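Local atomic coordinates of beta-lactamase (Sebaldella termitidis, PDB entry 6N1N), a protein that probably hydrolyses beta-lactam antibiotics to substituted beta-amino acids, as a class D serine beta-lactamase that confers antibiotic resistance. Residues Asn57-Leu62 and Lys170-Ile175; Leu120-Tyr125 and Lys161-Glu166; Phe153-Tyr158 and Val213-Val218. All coordinates share one frame; numbering follows the deposited sequence. Where two conformers were deposited one is given.

Contact 1. Residues Asn57-Leu62 and Lys170-Ile175; sequences NSLIFL and KIVKDI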
loop_
_atom_site.group_PDB
_atom_site.type_symbol
_atom_site.label_atom_id
_atom_site.label_comp_id
_atom_site.label_asym_id
_atom_site.label_seq_id
_atom_site.Cartn_x
_atom_site.Cartn_y
_atom_site.Cartn_z
ATOM N N ASN A 57 -1.471 -0.928 9.184
ATOM C CA ASN A 57 -1.615 -0.137 10.398
ATOM C C ASN A 57 -3.089 0.089 10.726
ATOM O O ASN A 57 -3.463 0.138 11.906
ATOM C CB ASN A 57 -0.863 1.189 10.239
ATOM C CG ASN A 57 -0.084 1.598 11.504
ATOM O OD1 ASN A 57 -0.103 0.908 12.544
ATOM N ND2 ASN A 57 0.636 2.704 11.394
ATOM N N SER A 58 -3.939 0.236 9.694
ATOM C CA SER A 58 -5.373 0.384 9.933
ATOM C C SER A 58 -5.972 -0.901 10.502
ATOM O O SER A 58 -6.824 -0.850 11.399
ATOM C CB SER A 58 -6.092 0.797 8.645
ATOM O OG SER A 58 -5.645 2.065 8.194
ATOM N N LEU A 59 -5.572 -2.061 9.974
ATOM C CA LEU A 59 -6.007 -3.322 10.582
ATOM C C LEU A 59 -5.589 -3.381 12.040
ATOM O O LEU A 59 -6.375 -3.774 12.913
ATOM C CB LEU A 59 -5.418 -4.530 9.848
ATOM C CG LEU A 59 -5.798 -4.769 8.380
ATOM C CD1 LEU A 59 -4.862 -5.807 7.789
ATOM C CD2 LEU A 59 -7.226 -5.203 8.230
ATOM N N ILE A 60 -4.338 -2.991 12.319
ATOM C CA ILE A 60 -3.812 -3.105 13.670
ATOM C C ILE A 60 -4.542 -2.144 14.601
ATOM O O ILE A 60 -4.909 -2.513 15.717
ATOM C CB ILE A 60 -2.291 -2.866 13.677
ATOM C CG1 ILE A 60 -1.559 -4.001 12.940
ATOM C CG2 ILE A 60 -1.755 -2.765 15.099
ATOM C CD1 ILE A 60 -0.087 -3.736 12.659
ATOM N N PHE A 61 -4.757 -0.895 14.164
ATOM C CA PHE A 61 -5.457 0.081 15.002
ATOM C C PHE A 61 -6.836 -0.432 15.433
ATOM O O PHE A 61 -7.224 -0.290 16.601
ATOM C CB PHE A 61 -5.615 1.413 14.259
ATOM C CG PHE A 61 -4.402 2.322 14.308
ATOM C CD1 PHE A 61 -3.137 1.844 14.596
ATOM C CD2 PHE A 61 -4.547 3.666 14.030
ATOM C CE1 PHE A 61 -2.052 2.685 14.616
ATOM C CE2 PHE A 61 -3.467 4.517 14.062
ATOM C CZ PHE A 61 -2.222 4.028 14.362
ATOM N N LEU A 62 -7.599 -1.023 14.512
ATOM C CA LEU A 62 -8.919 -1.514 14.872
ATOM C C LEU A 62 -8.833 -2.744 15.758
ATOM O O LEU A 62 -9.539 -2.837 16.763
ATOM C CB LEU A 62 -9.733 -1.806 13.612
ATOM C CG LEU A 62 -10.068 -0.528 12.862
ATOM C CD1 LEU A 62 -10.416 -0.855 11.437
ATOM C CD2 LEU A 62 -11.234 0.224 13.528
ATOM N N LYS A 170 -14.041 -5.857 7.840
ATOM C CA LYS A 170 -15.121 -5.189 7.122
ATOM C C LYS A 170 -14.843 -3.691 6.985
ATOM O O LYS A 170 -15.017 -3.109 5.903
ATOM C CB LYS A 170 -16.463 -5.425 7.832
ATOM C CG LYS A 170 -17.668 -4.638 7.262
ATOM C CD LYS A 170 -18.991 -5.218 7.792
ATOM C CE LYS A 170 -20.174 -4.259 7.680
ATOM N NZ LYS A 170 -20.736 -4.156 6.306
ATOM N N ILE A 171 -14.388 -3.064 8.064
ATOM C CA ILE A 171 -14.090 -1.637 8.037
ATOM C C ILE A 171 -12.916 -1.343 7.108
ATOM O O ILE A 171 -12.972 -0.417 6.296
ATOM C CB ILE A 171 -13.819 -1.125 9.465
ATOM C CG1 ILE A 171 -15.119 -1.067 10.275
ATOM C CG2 ILE A 171 -13.143 0.217 9.396
ATOM C CD1 ILE A 171 -14.900 -0.945 11.774
ATOM N N VAL A 172 -11.824 -2.110 7.209
ATOM C CA VAL A 172 -10.658 -1.770 6.401
ATOM C C VAL A 172 -10.937 -2.005 4.920
ATOM O O VAL A 172 -10.588 -1.174 4.079
ATOM C CB VAL A 172 -9.400 -2.515 6.886
ATOM C CG1 VAL A 172 -8.248 -2.334 5.909
ATOM C CG2 VAL A 172 -8.978 -2.010 8.272
ATOM N N LYS A 173 -11.620 -3.104 4.567
ATOM C CA LYS A 173 -11.947 -3.304 3.152
ATOM C C LYS A 173 -12.788 -2.162 2.601
ATOM O O LYS A 173 -12.664 -1.807 1.417
ATOM C CB LYS A 173 -12.660 -4.653 2.947
ATOM C CG LYS A 173 -11.694 -5.851 2.919
ATOM C CD LYS A 173 -12.409 -7.181 2.801
ATOM C CE LYS A 173 -11.446 -8.288 2.515
ATOM N NZ LYS A 173 -12.105 -9.621 2.379
ATOM N N ASP A 174 -13.621 -1.540 3.441
ATOM C CA ASP A 174 -14.448 -0.438 2.968
ATOM C C ASP A 174 -13.627 0.845 2.834
ATOM O O ASP A 174 -13.685 1.525 1.800
ATOM C CB ASP A 174 -15.636 -0.238 3.904
ATOM C CG ASP A 174 -16.598 0.816 3.401
ATOM O OD1 ASP A 174 -17.224 0.603 2.342
ATOM O OD2 ASP A 174 -16.739 1.841 4.084
ATOM N N ILE A 175 -12.835 1.193 3.852
ATOM C CA ILE A 175 -12.118 2.462 3.749
ATOM C C ILE A 175 -11.068 2.414 2.649
ATOM O O ILE A 175 -10.665 3.468 2.132
ATOM C CB ILE A 175 -11.494 2.904 5.089
ATOM C CG1 ILE A 175 -10.253 2.110 5.481
ATOM C CG2 ILE A 175 -12.553 2.890 6.176
ATOM C CD1 ILE A 175 -9.621 2.587 6.828
#
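Val172 meets three residues of the helix carrying Asn57-Leu62, and its CG2 does most of the touching. A chi1 of 171° turns CG1 opposite the backbone N of Val172 and leaves CG2 facing those three. That methyl lies 3.6 Å from Leu59 CD2 and 3.7 Å from Leu62 CD1, while Ser58 CB stands 4.0 Å from the same Val172 CG2. The Leu59 and Val172 side chains cross at about a right angle; Leu59 does not set out toward the other helix, yet its CD2 touches CB and both methyls of the valine. Leu62 also reaches Ile171, with CD1 3.6 Å from Ile171 CG2, so a single leucine methyl lodges between two consecutive residues. Ile175 adds a looser touch, its CD1 4.2 Å from Ser58 OG.

Behind this shell the two helices run roughly antiparallel, their segment axes 9.7 Å apart at an angle of 146°. Leu92 of helix 92-98 packs on both Ser58 and Leu62, and Phe153 and Leu157 of helix 147-159 lie against Leu59. The side chain of Ser58 is about 10 Å from that of Ser51, the predicted acylation site. The contact is thus buried and apolar, fitted by shape, while Tyr104 OH and the backbone O of the carboxylated lysine at position 54, not helix 166-175, satisfy the Ser58 hydroxyl.

Contact 2. Residues Leu120-Tyr125 and Lys161-Glu166; sequences LKEFNY and KFMLSE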
loop_
_atom_site.group_PDB
_atom_site.type_symbol
_atom_site.label_atom_id
_atom_site.label_comp_id
_atom_site.label_asym_id
_atom_site.label_seq_id
_atom_site.Cartn_x
_atom_site.Cartn_y
_atom_site.Cartn_z
ATOM N N LEU A 120 3.557 -7.963 12.485
ATOM C CA LEU A 120 4.429 -8.093 11.323
ATOM C C LEU A 120 4.730 -9.564 11.032
ATOM O O LEU A 120 4.852 -9.942 9.859
ATOM C CB LEU A 120 5.709 -7.282 11.540
ATOM C CG LEU A 120 5.501 -5.774 11.718
ATOM C CD1 LEU A 120 6.834 -5.082 11.938
ATOM C CD2 LEU A 120 4.775 -5.088 10.557
ATOM N N LYS A 121 4.790 -10.400 12.070
ATOM C CA LYS A 121 4.969 -11.840 11.872
ATOM C C LYS A 121 3.712 -12.470 11.275
ATOM O O LYS A 121 3.786 -13.220 10.290
ATOM C CB LYS A 121 5.337 -12.492 13.203
ATOM C CG LYS A 121 5.539 -14.002 13.135
ATOM C CD LYS A 121 6.041 -14.544 14.479
ATOM C CE LYS A 121 5.815 -16.050 14.632
ATOM N NZ LYS A 121 6.965 -16.867 14.146
ATOM N N GLU A 122 2.552 -12.180 11.869
ATOM C CA GLU A 122 1.278 -12.674 11.352
ATOM C C GLU A 122 1.089 -12.286 9.896
ATOM O O GLU A 122 0.612 -13.091 9.080
ATOM C CB GLU A 122 0.160 -12.116 12.238
ATOM C CG GLU A 122 -1.278 -12.397 11.815
ATOM C CD GLU A 122 -1.723 -13.807 12.105
ATOM O OE1 GLU A 122 -0.939 -14.567 12.707
ATOM O OE2 GLU A 122 -2.861 -14.165 11.729
ATOM N N PHE A 123 1.477 -11.063 9.544
ATOM C CA PHE A 123 1.284 -10.501 8.217
ATOM C C PHE A 123 2.392 -10.876 7.229
ATOM O O PHE A 123 2.295 -10.506 6.046
ATOM C CB PHE A 123 1.208 -8.965 8.303
ATOM C CG PHE A 123 -0.012 -8.429 8.984
ATOM C CD1 PHE A 123 -1.081 -9.244 9.318
ATOM C CD2 PHE A 123 -0.080 -7.083 9.299
ATOM C CE1 PHE A 123 -2.208 -8.723 9.941
ATOM C CE2 PHE A 123 -1.201 -6.564 9.930
ATOM C CZ PHE A 123 -2.259 -7.402 10.243
ATOM N N ASN A 124 3.449 -11.570 7.676
ATOM C CA ASN A 124 4.607 -11.857 6.823
ATOM C C ASN A 124 5.093 -10.576 6.139
ATOM O O ASN A 124 5.290 -10.512 4.927
ATOM C CB ASN A 124 4.263 -12.925 5.780
ATOM C CG ASN A 124 3.596 -14.124 6.386
ATOM O OD1 ASN A 124 4.222 -14.865 7.145
ATOM N ND2 ASN A 124 2.316 -14.325 6.065
ATOM N N TYR A 125 5.267 -9.530 6.935
ATOM C CA TYR A 125 5.397 -8.187 6.381
ATOM C C TYR A 125 6.869 -7.869 6.208
ATOM O O TYR A 125 7.506 -7.202 7.029
ATOM C CB TYR A 125 4.680 -7.169 7.244
ATOM C CG TYR A 125 4.360 -5.894 6.467
ATOM C CD1 TYR A 125 3.180 -5.785 5.726
ATOM C CD2 TYR A 125 5.260 -4.853 6.401
ATOM C CE1 TYR A 125 2.885 -4.637 4.994
ATOM C CE2 TYR A 125 4.981 -3.691 5.665
ATOM C CZ TYR A 125 3.783 -3.590 4.975
ATOM O OH TYR A 125 3.512 -2.468 4.235
ATOM N N LYS A 161 -7.329 -14.361 6.014
ATOM C CA LYS A 161 -6.579 -15.442 6.638
ATOM C C LYS A 161 -5.927 -15.064 7.958
ATOM O O LYS A 161 -5.597 -15.962 8.758
ATOM C CB LYS A 161 -5.489 -15.934 5.682
ATOM C CG LYS A 161 -6.000 -16.729 4.473
ATOM C CD LYS A 161 -6.722 -17.992 4.887
ATOM C CE LYS A 161 -6.396 -19.158 3.958
ATOM N NZ LYS A 161 -6.850 -18.917 2.563
ATOM N N PHE A 162 -5.702 -13.776 8.200
ATOM C CA PHE A 162 -5.101 -13.348 9.449
ATOM C C PHE A 162 -6.117 -13.466 10.580
ATOM O O PHE A 162 -7.324 -13.368 10.364
ATOM C CB PHE A 162 -4.632 -11.899 9.351
ATOM C CG PHE A 162 -3.716 -11.613 8.187
ATOM C CD1 PHE A 162 -2.633 -12.415 7.923
ATOM C CD2 PHE A 162 -3.943 -10.514 7.363
ATOM C CE1 PHE A 162 -1.789 -12.131 6.844
ATOM C CE2 PHE A 162 -3.077 -10.214 6.291
ATOM C CZ PHE A 162 -2.012 -11.025 6.047
HETATM N N MSE A 163 -5.619 -13.668 11.795
HETATM C CA MSE A 163 -6.497 -13.751 12.954
HETATM C C MSE A 163 -6.902 -12.347 13.410
HETATM O O MSE A 163 -6.324 -11.771 14.335
HETATM C CB MSE A 163 -5.815 -14.535 14.079
HETATM C CG MSE A 163 -5.489 -15.982 13.694
HETATM SE SE MSE A 163 -7.059 -17.032 13.160
HETATM C CE MSE A 163 -8.121 -16.764 14.775
ATOM N N LEU A 164 -7.900 -11.800 12.721
ATOM C CA LEU A 164 -8.472 -10.504 13.032
ATOM C C LEU A 164 -9.979 -10.686 13.086
ATOM O O LEU A 164 -10.518 -11.617 12.499
ATOM C CB LEU A 164 -8.130 -9.445 11.973
ATOM C CG LEU A 164 -6.661 -9.351 11.589
ATOM C CD1 LEU A 164 -6.471 -8.525 10.316
ATOM C CD2 LEU A 164 -5.852 -8.769 12.735
ATOM N N SER A 165 -10.661 -9.743 13.726
ATOM C CA SER A 165 -12.105 -9.843 13.847
ATOM C C SER A 165 -12.828 -9.477 12.547
ATOM O O SER A 165 -12.306 -8.783 11.669
ATOM C CB SER A 165 -12.608 -8.929 14.963
ATOM O OG SER A 165 -12.524 -7.574 14.549
ATOM N N GLU A 166 -14.069 -9.953 12.433
ATOM C CA GLU A 166 -14.873 -9.654 11.250
ATOM C C GLU A 166 -15.040 -8.153 11.049
ATOM O O GLU A 166 -15.011 -7.662 9.913
ATOM C CB GLU A 166 -16.241 -10.327 11.365
ATOM C CG GLU A 166 -16.207 -11.838 11.304
ATOM C CD GLU A 166 -17.567 -12.460 11.595
ATOM O OE1 GLU A 166 -17.618 -13.680 11.863
ATOM O OE2 GLU A 166 -18.582 -11.729 11.560
#
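Glu122 and Phe162 have the closest CA atoms across the contact, 6.7 Å apart, where the last turn of helix 113-122 passes an irregular segment with an inverse gamma turn centred on Met163, a selenomethionine here. The Glu122 carboxylate makes the polar link. Its chain leaves CB trans to the main-chain nitrogen and then folds at chi2, which brings OE2 to the backbone N-H of Met163, 2.8 Å from Met163 N. The bond is fairly straight, 165° at the hydrogen, but uses the anti side of the carboxylate and arrives 27° out of its plane. The same oxygen lies 3.3 Å from Phe162 CA, and the glutamate and phenylalanine side chains slide past each other in opposite directions.

Phe162 forms the apolar half. Phe123 CD1 sits over the centre of its ring, 3.5 Å above the plane, while the two ring planes meet obliquely at 48° with centroids 4.6 Å apart. From the Phe123 ring, CE1 also makes a looser contact with Leu164 CD1 at 4.3 Å. The chain at Asn124 takes positive phi in a Schellman motif, with Tyr125 N bonded to Leu120 O and Asn124 N to Lys121 O.

Around this junction, Phe153 of helix 147-159 meets the Phe123 ring, and Asn156 of that helix touches Phe162. Pro56 and Leu59 of helix 56-63 pack on Phe123, and Ser165 occupies the N-cap position of helix 166-175, so the contact joins the end of one helix to the connection between two others.

Contact 3. Residues Phe153-Tyr158 and Val213-Val218; sequences FLINLY and VYFFAV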
loop_
_atom_site.group_PDB
_atom_site.type_symbol
_atom_site.label_atom_id
_atom_site.label_comp_id
_atom_site.label_asym_id
_atom_site.label_seq_id
_atom_site.Cartn_x
_atom_site.Cartn_y
_atom_site.Cartn_z
ATOM N N PHE A 153 0.675 -10.284 1.193
ATOM C CA PHE A 153 -0.048 -9.734 2.340
ATOM C C PHE A 153 -1.468 -9.327 1.946
ATOM O O PHE A 153 -2.432 -9.612 2.676
ATOM C CB PHE A 153 0.741 -8.547 2.906
ATOM C CG PHE A 153 -0.097 -7.586 3.715
ATOM C CD1 PHE A 153 -0.482 -7.886 5.003
ATOM C CD2 PHE A 153 -0.528 -6.406 3.156
ATOM C CE1 PHE A 153 -1.283 -7.002 5.718
ATOM C CE2 PHE A 153 -1.314 -5.531 3.857
ATOM C CZ PHE A 153 -1.694 -5.813 5.128
ATOM N N LEU A 154 -1.618 -8.708 0.783
ATOM C CA LEU A 154 -2.929 -8.262 0.335
ATOM C C LEU A 154 -3.840 -9.444 -0.003
ATOM O O LEU A 154 -5.035 -9.364 0.249
ATOM C CB LEU A 154 -2.796 -7.338 -0.863
ATOM C CG LEU A 154 -2.171 -5.977 -0.567
ATOM C CD1 LEU A 154 -1.675 -5.317 -1.825
ATOM C CD2 LEU A 154 -3.167 -5.074 0.143
ATOM N N ILE A 155 -3.290 -10.538 -0.556
ATOM C CA ILE A 155 -4.095 -11.737 -0.809
ATOM C C ILE A 155 -4.624 -12.305 0.500
ATOM O O ILE A 155 -5.796 -12.707 0.610
ATOM C CB ILE A 155 -3.272 -12.789 -1.579
ATOM C CG1 ILE A 155 -2.911 -12.309 -2.981
ATOM C CG2 ILE A 155 -4.037 -14.101 -1.688
ATOM C CD1 ILE A 155 -1.839 -13.130 -3.650
ATOM N N ASN A 156 -3.747 -12.425 1.494
ATOM C CA ASN A 156 -4.164 -12.899 2.804
ATOM C C ASN A 156 -5.211 -11.983 3.436
ATOM O O ASN A 156 -6.094 -12.452 4.147
ATOM C CB ASN A 156 -2.944 -13.049 3.716
ATOM C CG ASN A 156 -2.191 -14.332 3.451
ATOM O OD1 ASN A 156 -2.796 -15.379 3.249
ATOM N ND2 ASN A 156 -0.872 -14.258 3.432
ATOM N N LEU A 157 -5.091 -10.667 3.244
ATOM C CA LEU A 157 -6.133 -9.752 3.706
ATOM C C LEU A 157 -7.458 -10.037 3.005
ATOM O O LEU A 157 -8.512 -10.206 3.655
ATOM C CB LEU A 157 -5.663 -8.292 3.483
ATOM C CG LEU A 157 -6.428 -7.112 4.074
ATOM C CD1 LEU A 157 -5.705 -5.754 3.831
ATOM C CD2 LEU A 157 -7.833 -7.011 3.555
ATOM N N TYR A 158 -7.421 -10.122 1.672
ATOM C CA TYR A 158 -8.624 -10.419 0.904
ATOM C C TYR A 158 -9.271 -11.730 1.333
ATOM O O TYR A 158 -10.503 -11.801 1.465
ATOM C CB TYR A 158 -8.270 -10.444 -0.582
ATOM C CG TYR A 158 -9.436 -10.843 -1.463
ATOM C CD1 TYR A 158 -10.459 -9.951 -1.729
ATOM C CD2 TYR A 158 -9.505 -12.104 -2.012
ATOM C CE1 TYR A 158 -11.543 -10.309 -2.526
ATOM C CE2 TYR A 158 -10.561 -12.474 -2.803
ATOM C CZ TYR A 158 -11.581 -11.565 -3.070
ATOM O OH TYR A 158 -12.637 -11.953 -3.869
ATOM N N VAL A 213 -10.177 -10.937 -9.287
ATOM C CA VAL A 213 -9.454 -9.974 -8.462
ATOM C C VAL A 213 -8.017 -9.928 -8.968
ATOM O O VAL A 213 -7.384 -10.970 -9.152
ATOM C CB VAL A 213 -9.442 -10.335 -6.967
ATOM C CG1 VAL A 213 -8.907 -9.166 -6.132
ATOM C CG2 VAL A 213 -10.798 -10.700 -6.499
ATOM N N TYR A 214 -7.489 -8.724 -9.138
ATOM C CA TYR A 214 -6.106 -8.517 -9.553
ATOM C C TYR A 214 -5.393 -7.730 -8.455
ATOM O O TYR A 214 -5.683 -6.550 -8.227
ATOM C CB TYR A 214 -6.024 -7.792 -10.899
ATOM C CG TYR A 214 -6.769 -8.522 -11.989
ATOM C CD1 TYR A 214 -6.134 -9.463 -12.808
ATOM C CD2 TYR A 214 -8.141 -8.333 -12.167
ATOM C CE1 TYR A 214 -6.824 -10.153 -13.758
ATOM C CE2 TYR A 214 -8.839 -9.027 -13.129
ATOM C CZ TYR A 214 -8.188 -9.927 -13.920
ATOM O OH TYR A 214 -8.901 -10.577 -14.885
ATOM N N PHE A 215 -4.451 -8.399 -7.785
ATOM C CA PHE A 215 -3.597 -7.746 -6.799
ATOM C C PHE A 215 -2.429 -7.083 -7.497
ATOM O O PHE A 215 -1.920 -7.602 -8.490
ATOM C CB PHE A 215 -3.120 -8.782 -5.785
ATOM C CG PHE A 215 -4.250 -9.405 -5.014
ATOM C CD1 PHE A 215 -4.643 -8.867 -3.812
ATOM C CD2 PHE A 215 -4.981 -10.460 -5.533
ATOM C CE1 PHE A 215 -5.710 -9.393 -3.130
ATOM C CE2 PHE A 215 -6.042 -10.985 -4.851
ATOM C CZ PHE A 215 -6.413 -10.468 -3.642
ATOM N N PHE A 216 -2.010 -5.909 -6.996
ATOM C CA PHE A 216 -0.962 -5.181 -7.699
ATOM C C PHE A 216 -0.011 -4.471 -6.751
ATOM O O PHE A 216 -0.370 -4.066 -5.652
ATOM C CB PHE A 216 -1.547 -4.147 -8.695
ATOM C CG PHE A 216 -2.363 -3.061 -8.058
ATOM C CD1 PHE A 216 -1.795 -1.866 -7.662
ATOM C CD2 PHE A 216 -3.707 -3.239 -7.858
ATOM C CE1 PHE A 216 -2.560 -0.874 -7.066
ATOM C CE2 PHE A 216 -4.474 -2.256 -7.277
ATOM C CZ PHE A 216 -3.888 -1.072 -6.868
ATOM N N ALA A 217 1.223 -4.336 -7.200
ATOM C CA ALA A 217 2.203 -3.525 -6.494
ATOM C C ALA A 217 3.051 -2.854 -7.563
ATOM O O ALA A 217 3.802 -3.513 -8.274
ATOM C CB ALA A 217 3.066 -4.358 -5.539
ATOM N N VAL A 218 2.848 -1.559 -7.710
ATOM C CA VAL A 218 3.624 -0.720 -8.601
ATOM C C VAL A 218 4.648 -0.007 -7.739
ATOM O O VAL A 218 4.319 0.515 -6.666
ATOM C CB VAL A 218 2.716 0.287 -9.329
ATOM C CG1 VAL A 218 3.548 1.383 -9.994
ATOM C CG2 VAL A 218 1.853 -0.401 -10.332
#
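Leu154 is the first residue of Phe153-Tyr158 to meet strand 212-222, and it does so through its base and backbone: CB lies 3.8 Å from Phe215 CD1, and the carbonyl O of Leu154 approaches Phe215 CE1 to 3.4 Å. That carbonyl is already engaged within the helix, where it accepts the backbone N-H of Tyr158. Further out, Leu154 CD1 comes within 4.2 Å of the backbone O of Phe216, whose own side chain departs from the other side of the strand.

Ile155 follows with a CH-pi contact. Its CG1, placed anti to the carbonyl carbon (chi1 -66°), stands 3.7 Å from the centroid of the Phe215 ring and only 7° off the ring normal, squarely over one face.

The arrangement belongs to the serine beta-lactamase and penicillin-binding transpeptidase fold, in which helices pack against a central, largely antiparallel sheet. Strand 212-222 lies inside that sheet, bonded through its backbone to strands 22-29 and 198-209, and here one side of it receives helix 147-159, the segment axes 9.2 Å apart. The alternation of a strand sends Val213 and Phe215 toward the helix and Phe216 away, to meet Phe243 of helix 228-245.

The next contact comes one turn on from Leu154, at Tyr158. Tyr158 CB reaches the edge of the Phe215 ring, 3.6 Å from Phe215 CZ, and the rings form an offset edge-to-face pair in which Phe215 presents its edge to the tyrosine face, planes at 73°. Beyond the ring, Tyr158 OH lies 3.4 Å from Val213 CG2, while Tyr206 and Tyr30 meet the same tyrosine edge-to-face.

Contacts 1 and 3 are buried, whereas contact 2 is partly open, and the chemistry follows: methyls between two helices in contact 1, rings against a sheet in contact 3, and in contact 2 a carboxylate-to-backbone bond from a partly exposed glutamate beside a buried aromatic pair. Helix 56-63 and helix 147-159 tie them together. Leu59 of contact 1 packs on Leu164 of contact 2, and Phe162 of contact 2 lies against Phe153 of 153-158. Two probable hydrogen bonds also reach contact 3, from Lys161 N to Asn156 O and from Lys173 NZ to Tyr158 O. Along the chain, contact 2 is nested within contact 1, and contact 3 crosses both.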